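Local coordinates for DUF309 domain-containing protein (PDB 2CWY) that is of unknown function, a small all-helical protein from Thermus thermophilus belonging to the DUF309 family, at residues V23-P26 against Y27-A31; L62-A65 against E66-E70; L79-R82 against S83-E87; R16-E19 against V20-V23. All coordinates share one frame; numbering follows the deposited sequence.

From the N terminus, contact 4 comes first, at the start of helix 17-30, and contact 1 follows on the same helix, Val23 belonging to both. Contact 2 lies on helix 59-69 and contact 3 at the start of helix 81-92. Each contact spans a continuous stretch, so none closes a long loop, and the only overlap in sequence is that of 4 and 1. Helix 33-53 meets all four, and helix 5-13 adds a wall beside contacts 1, 3 and 4. Contacts 2 and 3 touch directly, Leu62 and Glu66 packing on Leu85 and Leu69 on Trp81. Contacts 1 and 3 lie on opposite sides of the chain's centre, about 19 Å apart between centres.

Contact 1: residues V23-P26 against Y27-A31; sequences VLEP and YWLKA
Tyr27 turns the edge of its ring to the backbone oxygen of Val23, with CD2 3.4 Å from Val23 O and the oxygen near the ring plane. CG stands beside the backbone N, opposite the carbonyl carbon (chi1 -67°), which swings the ring back along the preceding turn. The backbone here is out of regular alpha-helical step: Tyr27 N is 4.8 Å from Val23 O and makes a weak bond to Leu24 O instead. Leu24 O thus serves two donors, the stronger being Trp28 N at 3.0 Å with a fairly straight N-H (165°). Pro26 lies at the break, its ring nitrogen having no hydrogen to give to the turn before. Glu25 and Leu29 run side by side on the outer face, CG of Glu25 4.2 Å from CD1 of Leu29, while Leu29 N bonds to Glu25 O. Tyr27 also packs on Pro3, and Trp28 makes a cation-pi contact with Arg36. A serine in place of this tyrosine would probably leave Val23 O without the ring edge beside it and Pro3 without the ring packed on it. The whole is a proline kink in the C-terminal half of an alpha helix.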
loop_
_atom_site.group_PDB
_atom_site.type_symbol
_atom_site.label_atom_id
_atom_site.label_comp_id
_atom_site.label_asym_id
_atom_site.label_seq_id
_atom_site.Cartn_x
_atom_site.Cartn_y
_atom_site.Cartn_z
ATOM N N VAL A 23 -4.903 -9.577 0.988
ATOM C CA VAL A 23 -3.730 -10.432 1.127
ATOM C C VAL A 23 -2.743 -9.930 2.186
ATOM O O VAL A 23 -2.094 -10.729 2.860
ATOM C CB VAL A 23 -3.012 -10.608 -0.253
ATOM C CG1 VAL A 23 -1.616 -11.193 -0.081
ATOM C CG2 VAL A 23 -3.836 -11.536 -1.125
ATOM N N LEU A 24 -2.658 -8.614 2.357
ATOM C CA LEU A 24 -1.731 -8.041 3.328
ATOM C C LEU A 24 -2.263 -7.944 4.758
ATOM O O LEU A 24 -1.483 -7.787 5.697
ATOM C CB LEU A 24 -1.278 -6.661 2.863
ATOM C CG LEU A 24 -0.477 -6.611 1.562
ATOM C CD1 LEU A 24 -0.176 -5.154 1.242
ATOM C CD2 LEU A 24 0.822 -7.400 1.707
ATOM N N GLU A 25 -3.577 -8.033 4.934
ATOM C CA GLU A 25 -4.138 -7.942 6.276
ATOM C C GLU A 25 -3.531 -8.892 7.313
ATOM O O GLU A 25 -3.196 -8.457 8.417
ATOM C CB GLU A 25 -5.656 -8.142 6.257
ATOM C CG GLU A 25 -6.273 -7.916 7.623
ATOM C CD GLU A 25 -7.720 -8.363 7.701
ATOM O OE1 GLU A 25 -8.131 -9.194 6.868
ATOM O OE2 GLU A 25 -8.441 -7.889 8.605
ATOM N N PRO A 26 -3.370 -10.196 6.977
ATOM C CA PRO A 26 -2.798 -11.162 7.924
ATOM C C PRO A 26 -1.383 -10.799 8.359
ATOM O O PRO A 26 -1.002 -11.051 9.499
ATOM C CB PRO A 26 -2.826 -12.490 7.155
ATOM C CG PRO A 26 -3.847 -12.274 6.061
ATOM C CD PRO A 26 -3.650 -10.839 5.678
ATOM N N TYR A 27 -0.611 -10.216 7.441
ATOM C CA TYR A 27 0.762 -9.809 7.738
ATOM C C TYR A 27 0.778 -8.600 8.665
ATOM O O TYR A 27 1.556 -8.545 9.618
ATOM C CB TYR A 27 1.501 -9.484 6.441
ATOM C CG TYR A 27 1.690 -10.715 5.599
ATOM C CD1 TYR A 27 2.615 -11.692 5.971
ATOM C CD2 TYR A 27 0.873 -10.965 4.494
ATOM C CE1 TYR A 27 2.718 -12.887 5.276
ATOM C CE2 TYR A 27 0.967 -12.167 3.784
ATOM C CZ TYR A 27 1.891 -13.124 4.190
ATOM O OH TYR A 27 1.962 -14.343 3.550
ATOM N N TRP A 28 -0.094 -7.642 8.379
ATOM C CA TRP A 28 -0.198 -6.437 9.192
ATOM C C TRP A 28 -0.612 -6.813 10.617
ATOM O O TRP A 28 -0.122 -6.235 11.597
ATOM C CB TRP A 28 -1.233 -5.498 8.577
ATOM C CG TRP A 28 -1.634 -4.350 9.473
ATOM C CD1 TRP A 28 -0.919 -3.212 9.733
ATOM C CD2 TRP A 28 -2.850 -4.238 10.222
ATOM N NE1 TRP A 28 -1.624 -2.396 10.596
ATOM C CE2 TRP A 28 -2.808 -3.006 10.911
ATOM C CE3 TRP A 28 -3.974 -5.065 10.378
ATOM C CZ2 TRP A 28 -3.851 -2.575 11.745
ATOM C CZ3 TRP A 28 -5.002 -4.643 11.199
ATOM C CH2 TRP A 28 -4.933 -3.401 11.875
ATOM N N LEU A 29 -1.511 -7.784 10.735
ATOM C CA LEU A 29 -1.985 -8.210 12.052
ATOM C C LEU A 29 -0.893 -8.776 12.951
ATOM O O LEU A 29 -0.974 -8.663 14.175
ATOM C CB LEU A 29 -3.083 -9.268 11.908
ATOM C CG LEU A 29 -4.464 -8.768 11.485
ATOM C CD1 LEU A 29 -5.353 -9.961 11.134
ATOM C CD2 LEU A 29 -5.090 -7.949 12.629
ATOM N N LYS A 30 0.108 -9.397 12.344
ATOM C CA LYS A 30 1.208 -10.007 13.093
ATOM C C LYS A 30 2.427 -9.101 13.197
ATOM O O LYS A 30 3.358 -9.383 13.959
ATOM C CB LYS A 30 1.644 -11.310 12.414
ATOM C CG LYS A 30 0.575 -12.396 12.362
ATOM C CD LYS A 30 0.127 -12.802 13.761
ATOM C CE LYS A 30 -0.797 -14.013 13.713
ATOM N NZ LYS A 30 -0.111 -15.167 13.085
ATOM N N ALA A 31 2.418 -8.013 12.434
ATOM C CA ALA A 31 3.552 -7.092 12.394
ATOM C C ALA A 31 3.664 -6.091 13.527
ATOM O O ALA A 31 2.708 -5.819 14.255
ATOM C CB ALA A 31 3.559 -6.343 11.064
#

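Contact 2: residues L62-A65 against E66-E70; sequences LRKA and EARLE
Ala65 O accepts from two backbone donors, Leu69 N at 2.9 Å and, weakly, Arg68 N. This is the last part of alpha helix 59-69, where regular i to i+4 bonding continues until Glu70 leaves the helical conformation. Arg68 N divides its hydrogen, its better bond going to Lys64 O. One turn earlier Glu66 N reaches Leu62 O at 2.9 Å, with an N-H angle of 160°.

The main side-chain meeting is between Leu62 and Glu66, which cross at a slant. Glu66 CG stands beside its own backbone N (chi1 -64°), close over Leu62 O, and the extended chain carries the carboxylate past the leucine, with CD 3.9 Å from Leu62 CG. The apolar part of the glutamate thus lies against the leucine, and OE2 goes on to a salt bridge with Arg89 of helix 81-92. A leucine in place of this glutamate would probably leave Arg89 without this carboxylate partner. Leu62 is buried between helices 33-53 and 81-92, and Ala65 rests on Leu44 and Leu45.

On the other flank, a bend at chi2 folds the Arg68 guanidinium back over the preceding turn, NH1 coming 3.5 Å from Lys64 O, while NE bonds to Gln40 OE1. Lys64 NZ and Arg68 NH2, like in charge, keep 5.3 Å apart. With CG turned beside its own backbone N (chi1 -53°), Arg68 sets CG only 3.1 Å from Lys64 O.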
loop_
_atom_site.group_PDB
_atom_site.type_symbol
_atom_site.label_atom_id
_atom_site.label_comp_id
_atom_site.label_asym_id
_atom_site.label_seq_id
_atom_site.Cartn_x
_atom_site.Cartn_y
_atom_site.Cartn_z
ATOM N N LEU A 62 -4.791 8.193 0.868
ATOM C CA LEU A 62 -3.412 8.535 0.498
ATOM C C LEU A 62 -2.736 9.290 1.647
ATOM O O LEU A 62 -1.583 9.008 1.987
ATOM C CB LEU A 62 -3.366 9.405 -0.766
ATOM C CG LEU A 62 -1.979 9.946 -1.121
ATOM C CD1 LEU A 62 -1.020 8.796 -1.360
ATOM C CD2 LEU A 62 -2.068 10.834 -2.348
ATOM N N ARG A 63 -3.460 10.239 2.248
ATOM C CA ARG A 63 -2.931 11.023 3.367
ATOM C C ARG A 63 -2.558 10.114 4.545
ATOM O O ARG A 63 -1.487 10.267 5.152
ATOM C CB ARG A 63 -3.959 12.072 3.841
ATOM C CG ARG A 63 -3.701 12.585 5.265
ATOM C CD ARG A 63 -4.567 13.791 5.644
ATOM N NE ARG A 63 -5.986 13.623 5.332
ATOM C CZ ARG A 63 -6.776 12.680 5.843
ATOM N NH1 ARG A 63 -6.300 11.789 6.706
ATOM N NH2 ARG A 63 -8.062 12.643 5.503
ATOM N N LYS A 64 -3.436 9.171 4.874
ATOM C CA LYS A 64 -3.152 8.251 5.980
ATOM C C LYS A 64 -1.950 7.370 5.640
ATOM O O LYS A 64 -1.112 7.079 6.501
ATOM C CB LYS A 64 -4.381 7.395 6.268
ATOM C CG LYS A 64 -5.543 8.224 6.801
ATOM C CD LYS A 64 -6.847 7.456 6.741
ATOM C CE LYS A 64 -6.853 6.282 7.678
ATOM N NZ LYS A 64 -8.184 5.592 7.626
ATOM N N ALA A 65 -1.868 6.937 4.384
ATOM C CA ALA A 65 -0.740 6.119 3.956
ATOM C C ALA A 65 0.569 6.899 4.103
ATOM O O ALA A 65 1.572 6.371 4.584
ATOM C CB ALA A 65 -0.920 5.687 2.507
ATOM N N GLU A 66 0.564 8.159 3.675
ATOM C CA GLU A 66 1.762 8.983 3.771
ATOM C C GLU A 66 2.183 9.143 5.226
ATOM O O GLU A 66 3.375 9.104 5.540
ATOM C CB GLU A 66 1.514 10.345 3.114
ATOM C CG GLU A 66 1.237 10.217 1.604
ATOM C CD GLU A 66 0.880 11.530 0.922
ATOM O OE1 GLU A 66 0.064 12.296 1.479
ATOM O OE2 GLU A 66 1.402 11.773 -0.188
ATOM N N ALA A 67 1.206 9.299 6.114
ATOM C CA ALA A 67 1.490 9.452 7.536
ATOM C C ALA A 67 2.209 8.218 8.084
ATOM O O ALA A 67 3.113 8.323 8.916
ATOM C CB ALA A 67 0.193 9.684 8.299
ATOM N N ARG A 68 1.810 7.046 7.611
ATOM C CA ARG A 68 2.419 5.805 8.066
ATOM C C ARG A 68 3.802 5.565 7.461
ATOM O O ARG A 68 4.700 5.038 8.131
ATOM C CB ARG A 68 1.531 4.614 7.692
ATOM C CG ARG A 68 0.073 4.702 8.126
ATOM C CD ARG A 68 -0.150 4.249 9.552
ATOM N NE ARG A 68 -1.577 4.240 9.880
ATOM C CZ ARG A 68 -2.310 5.337 10.055
ATOM N NH1 ARG A 68 -1.751 6.535 9.938
ATOM N NH2 ARG A 68 -3.601 5.235 10.341
ATOM N N LEU A 69 3.970 5.929 6.191
ATOM C CA LEU A 69 5.230 5.685 5.480
ATOM C C LEU A 69 6.313 6.709 5.768
ATOM O O LEU A 69 7.506 6.447 5.586
ATOM C CB LEU A 69 4.962 5.625 3.971
ATOM C CG LEU A 69 3.981 4.519 3.554
ATOM C CD1 LEU A 69 3.487 4.757 2.146
ATOM C CD2 LEU A 69 4.666 3.149 3.679
ATOM N N GLU A 70 5.889 7.873 6.230
ATOM C CA GLU A 70 6.814 8.950 6.537
ATOM C C GLU A 70 7.916 8.546 7.498
ATOM O O GLU A 70 7.642 8.102 8.610
ATOM C CB GLU A 70 6.056 10.135 7.134
ATOM C CG GLU A 70 6.957 11.314 7.474
ATOM C CD GLU A 70 7.522 11.989 6.236
ATOM O OE1 GLU A 70 8.104 11.289 5.376
ATOM O OE2 GLU A 70 7.384 13.227 6.125
#

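Contact 3: residues L79-R82 against S83-E87; sequences LDWR and SLLQE
Leu85 N donates to Trp81 O at 2.8 Å with an N-H angle of 163°, and Gln86 N to Arg82 O at 2.9 Å; these are the first regular i to i+4 bonds of the helix between the two segments. Before them, Ser83 N is held more loosely. It shares its hydrogen between Asp80 O and Asp80 OD1, the latter 3.4 Å away, and both bonds are weak. The carboxylate gets there because Asp80 CG points opposite its own backbone N (chi1 179°), which lays the group over the start of the helix with OD2 near Ser83 CB. Asp80 is also the centre of an inverse gamma turn, closed by a weak bond from Trp81 N to Leu79 O.

Outward from the backbone, Trp81 and Leu85 form an apolar side. Trp81 NE1 hydrogen-bonds to Pro73 O. Leu85 lies alongside, pointing the same way, and puts CD2 against the ring edge, 3.9 Å from Trp81 CZ3. Arg82 doubles back at chi2 across one face of the indole: its CG is 3.8 Å above the ring plane, offset to the rim, and Trp81 CH2 lies under one face of the guanidinium. Trp81 packs further on Leu38 and Leu69. On the neighbouring side Leu79 CD2 and Leu84 CD2 come to 4.4 Å, both side chains resting on Val42 of helix 33-53. An aspartate N-cap opening the C-terminal helix of an all-helical fold, with the indole buried just after it, is what this arrangement amounts to.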
loop_
_atom_site.group_PDB
_atom_site.type_symbol
_atom_site.label_atom_id
_atom_site.label_comp_id
_atom_site.label_asym_id
_atom_site.label_seq_id
_atom_site.Cartn_x
_atom_site.Cartn_y
_atom_site.Cartn_z
ATOM N N LEU A 79 10.653 -4.305 -0.203
ATOM C CA LEU A 79 9.804 -3.486 -1.068
ATOM C C LEU A 79 10.280 -2.036 -1.253
ATOM O O LEU A 79 10.601 -1.349 -0.286
ATOM C CB LEU A 79 8.373 -3.441 -0.504
ATOM C CG LEU A 79 7.408 -2.498 -1.237
ATOM C CD1 LEU A 79 7.135 -3.033 -2.639
ATOM C CD2 LEU A 79 6.117 -2.369 -0.442
ATOM N N ASP A 80 10.324 -1.581 -2.499
ATOM C CA ASP A 80 10.683 -0.191 -2.781
ATOM C C ASP A 80 9.358 0.576 -2.700
ATOM O O ASP A 80 8.732 0.875 -3.721
ATOM C CB ASP A 80 11.274 -0.070 -4.188
ATOM C CG ASP A 80 11.649 1.360 -4.550
ATOM O OD1 ASP A 80 11.351 2.289 -3.763
ATOM O OD2 ASP A 80 12.241 1.550 -5.637
ATOM N N TRP A 81 8.927 0.897 -1.484
ATOM C CA TRP A 81 7.653 1.584 -1.313
ATOM C C TRP A 81 7.608 3.010 -1.855
ATOM O O TRP A 81 6.531 3.517 -2.177
ATOM C CB TRP A 81 7.224 1.564 0.159
ATOM C CG TRP A 81 8.152 2.243 1.086
ATOM C CD1 TRP A 81 9.154 1.668 1.826
ATOM C CD2 TRP A 81 8.190 3.636 1.369
ATOM N NE1 TRP A 81 9.813 2.628 2.556
ATOM C CE2 TRP A 81 9.243 3.847 2.293
ATOM C CE3 TRP A 81 7.439 4.735 0.932
ATOM C CZ2 TRP A 81 9.563 5.116 2.789
ATOM C CZ3 TRP A 81 7.754 5.996 1.421
ATOM C CH2 TRP A 81 8.811 6.178 2.342
ATOM N N ARG A 82 8.763 3.671 -1.939
ATOM C CA ARG A 82 8.793 5.026 -2.491
ATOM C C ARG A 82 8.243 5.010 -3.912
ATOM O O ARG A 82 7.509 5.911 -4.309
ATOM C CB ARG A 82 10.223 5.575 -2.496
ATOM C CG ARG A 82 10.735 5.970 -1.135
ATOM C CD ARG A 82 10.097 7.267 -0.675
ATOM N NE ARG A 82 10.809 7.832 0.469
ATOM C CZ ARG A 82 10.377 8.871 1.178
ATOM N NH1 ARG A 82 9.231 9.466 0.863
ATOM N NH2 ARG A 82 11.087 9.304 2.210
ATOM N N SER A 83 8.591 3.977 -4.676
ATOM C CA SER A 83 8.110 3.849 -6.053
ATOM C C SER A 83 6.608 3.593 -6.094
ATOM O O SER A 83 5.883 4.171 -6.916
ATOM C CB SER A 83 8.841 2.703 -6.763
ATOM O OG SER A 83 8.272 2.452 -8.036
ATOM N N LEU A 84 6.140 2.719 -5.205
ATOM C CA LEU A 84 4.722 2.387 -5.140
ATOM C C LEU A 84 3.905 3.617 -4.750
ATOM O O LEU A 84 2.837 3.862 -5.294
ATOM C CB LEU A 84 4.492 1.270 -4.119
ATOM C CG LEU A 84 3.095 0.659 -4.066
ATOM C CD1 LEU A 84 2.686 0.151 -5.452
ATOM C CD2 LEU A 84 3.108 -0.498 -3.055
ATOM N N LEU A 85 4.408 4.380 -3.789
ATOM C CA LEU A 85 3.724 5.593 -3.345
ATOM C C LEU A 85 3.716 6.601 -4.495
ATOM O O LEU A 85 2.722 7.298 -4.710
ATOM C CB LEU A 85 4.443 6.176 -2.127
ATOM C CG LEU A 85 4.032 7.567 -1.634
ATOM C CD1 LEU A 85 2.603 7.570 -1.149
ATOM C CD2 LEU A 85 4.963 7.970 -0.499
ATOM N N GLN A 86 4.825 6.680 -5.229
ATOM C CA GLN A 86 4.917 7.588 -6.378
ATOM C C GLN A 86 3.853 7.221 -7.407
ATOM O O GLN A 86 3.169 8.099 -7.937
ATOM C CB GLN A 86 6.301 7.493 -7.024
ATOM C CG GLN A 86 6.471 8.320 -8.306
ATOM C CD GLN A 86 7.891 8.254 -8.832
ATOM O OE1 GLN A 86 8.333 7.217 -9.329
ATOM N NE2 GLN A 86 8.619 9.350 -8.704
ATOM N N GLU A 87 3.703 5.925 -7.680
ATOM C CA GLU A 87 2.710 5.480 -8.651
ATOM C C GLU A 87 1.294 5.801 -8.173
ATOM O O GLU A 87 0.477 6.332 -8.933
ATOM C CB GLU A 87 2.826 3.976 -8.937
ATOM C CG GLU A 87 1.785 3.500 -9.984
ATOM C CD GLU A 87 1.731 1.988 -10.160
ATOM O OE1 GLU A 87 0.674 1.481 -10.598
ATOM O OE2 GLU A 87 2.740 1.301 -9.872
#

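Contact 4: residues R16-E19 against V20-V23; sequences RYYE and VHEV
Glu19 and Glu22 lie side by side on the outer face of the helix, and the first can be followed outward. Its CB lies beside Val20 N, as the chain requires. CG comes next, over one face of the Arg16 guanidinium, 3.6 Å above the plane and offset to the rim. A bend at chi2 (61°) then turns the carboxylate aside. OE1 has two partners: a water that donates to it at 3.1 Å, and Arg16 NH2, in a salt bridge where only the charges attract, since no guanidinium N-H points at the oxygen, which stands off its plane. The same water donates to Glu22 OE1 at 2.8 Å, bridging the two acids. OE2 lies 3.9 Å from Glu22 OE1, the carboxylate planes 58° apart; the like charges probably repel, and the water and Arg16 would ease this.

Beneath them Glu19 O takes Val23 N at 2.8 Å. Nearby Tyr18 and His21 slant past each other, His21 CB meeting the ring edge at Tyr18 CD2. Val20 faces inward onto Val8, Leu11 and Ala46, and Tyr17 meets Trp12 edge-to-face. With Arg16 at the N-cap, this is the opening of an amphipathic alpha helix laid against helices 5-13 and 33-53.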
loop_
_atom_site.group_PDB
_atom_site.type_symbol
_atom_site.label_atom_id
_atom_site.label_comp_id
_atom_site.label_asym_id
_atom_site.label_seq_id
_atom_site.Cartn_x
_atom_site.Cartn_y
_atom_site.Cartn_z
ATOM N N ARG A 16 -5.941 -5.401 -9.173
ATOM C CA ARG A 16 -6.688 -6.047 -8.099
ATOM C C ARG A 16 -6.331 -5.403 -6.762
ATOM O O ARG A 16 -5.773 -6.043 -5.876
ATOM C CB ARG A 16 -6.369 -7.540 -8.084
ATOM C CG ARG A 16 -6.849 -8.244 -9.357
ATOM C CD ARG A 16 -7.756 -9.418 -9.016
ATOM N NE ARG A 16 -6.990 -10.596 -8.631
ATOM C CZ ARG A 16 -7.456 -11.582 -7.868
ATOM N NH1 ARG A 16 -6.677 -12.616 -7.582
ATOM N NH2 ARG A 16 -8.691 -11.525 -7.374
ATOM N N TYR A 17 -6.662 -4.126 -6.641
ATOM C CA TYR A 17 -6.359 -3.350 -5.443
ATOM C C TYR A 17 -6.983 -3.867 -4.159
ATOM O O TYR A 17 -6.331 -3.891 -3.115
ATOM C CB TYR A 17 -6.768 -1.894 -5.652
ATOM C CG TYR A 17 -6.124 -1.265 -6.863
ATOM C CD1 TYR A 17 -4.727 -1.239 -7.009
ATOM C CD2 TYR A 17 -6.904 -0.697 -7.868
ATOM C CE1 TYR A 17 -4.134 -0.661 -8.133
ATOM C CE2 TYR A 17 -6.325 -0.120 -8.992
ATOM C CZ TYR A 17 -4.946 -0.101 -9.119
ATOM O OH TYR A 17 -4.391 0.495 -10.232
ATOM N N TYR A 18 -8.242 -4.280 -4.225
ATOM C CA TYR A 18 -8.900 -4.781 -3.026
ATOM C C TYR A 18 -8.249 -6.107 -2.601
ATOM O O TYR A 18 -8.118 -6.399 -1.414
ATOM C CB TYR A 18 -10.401 -4.952 -3.295
ATOM C CG TYR A 18 -11.272 -4.750 -2.069
ATOM C CD1 TYR A 18 -12.657 -4.666 -2.186
ATOM C CD2 TYR A 18 -10.710 -4.640 -0.796
ATOM C CE1 TYR A 18 -13.468 -4.480 -1.064
ATOM C CE2 TYR A 18 -11.510 -4.454 0.336
ATOM C CZ TYR A 18 -12.888 -4.374 0.192
ATOM O OH TYR A 18 -13.686 -4.185 1.304
ATOM N N GLU A 19 -7.803 -6.893 -3.577
ATOM C CA GLU A 19 -7.148 -8.153 -3.274
ATOM C C GLU A 19 -5.810 -7.888 -2.555
ATOM O O GLU A 19 -5.436 -8.616 -1.640
ATOM C CB GLU A 19 -6.898 -8.933 -4.562
ATOM C CG GLU A 19 -6.891 -10.425 -4.365
ATOM C CD GLU A 19 -8.225 -10.930 -3.838
ATOM O OE1 GLU A 19 -9.275 -10.402 -4.262
ATOM O OE2 GLU A 19 -8.226 -11.858 -3.005
ATOM N N VAL A 20 -5.092 -6.851 -2.974
ATOM C CA VAL A 20 -3.832 -6.504 -2.330
ATOM C C VAL A 20 -4.121 -6.234 -0.856
ATOM O O VAL A 20 -3.404 -6.696 0.038
ATOM C CB VAL A 20 -3.191 -5.237 -2.970
ATOM C CG1 VAL A 20 -2.118 -4.653 -2.035
ATOM C CG2 VAL A 20 -2.565 -5.604 -4.313
ATOM N N HIS A 21 -5.197 -5.499 -0.610
ATOM C CA HIS A 21 -5.601 -5.161 0.744
ATOM C C HIS A 21 -5.882 -6.421 1.582
ATOM O O HIS A 21 -5.382 -6.572 2.704
ATOM C CB HIS A 21 -6.829 -4.240 0.664
ATOM C CG HIS A 21 -7.247 -3.668 1.980
ATOM N ND1 HIS A 21 -7.979 -2.505 2.082
ATOM C CD2 HIS A 21 -7.030 -4.091 3.248
ATOM C CE1 HIS A 21 -8.192 -2.234 3.358
ATOM N NE2 HIS A 21 -7.628 -3.181 4.087
ATOM N N GLU A 22 -6.670 -7.335 1.028
ATOM C CA GLU A 22 -7.018 -8.582 1.706
ATOM C C GLU A 22 -5.815 -9.492 1.956
ATOM O O GLU A 22 -5.712 -10.108 3.014
ATOM C CB GLU A 22 -8.053 -9.346 0.878
ATOM C CG GLU A 22 -8.683 -10.514 1.602
ATOM C CD GLU A 22 -9.636 -11.280 0.720
ATOM O OE1 GLU A 22 -10.412 -10.633 -0.019
ATOM O OE2 GLU A 22 -9.614 -12.529 0.771
ATOM N N VAL A 23 -4.903 -9.577 0.988
ATOM C CA VAL A 23 -3.730 -10.432 1.127
ATOM C C VAL A 23 -2.743 -9.930 2.186
ATOM O O VAL A 23 -2.094 -10.729 2.860
ATOM C CB VAL A 23 -3.012 -10.608 -0.253
ATOM C CG1 VAL A 23 -1.616 -11.193 -0.081
ATOM C CG2 VAL A 23 -3.836 -11.536 -1.125
HETATM O O HOH W 1 -10.654 -8.758 -2.024
#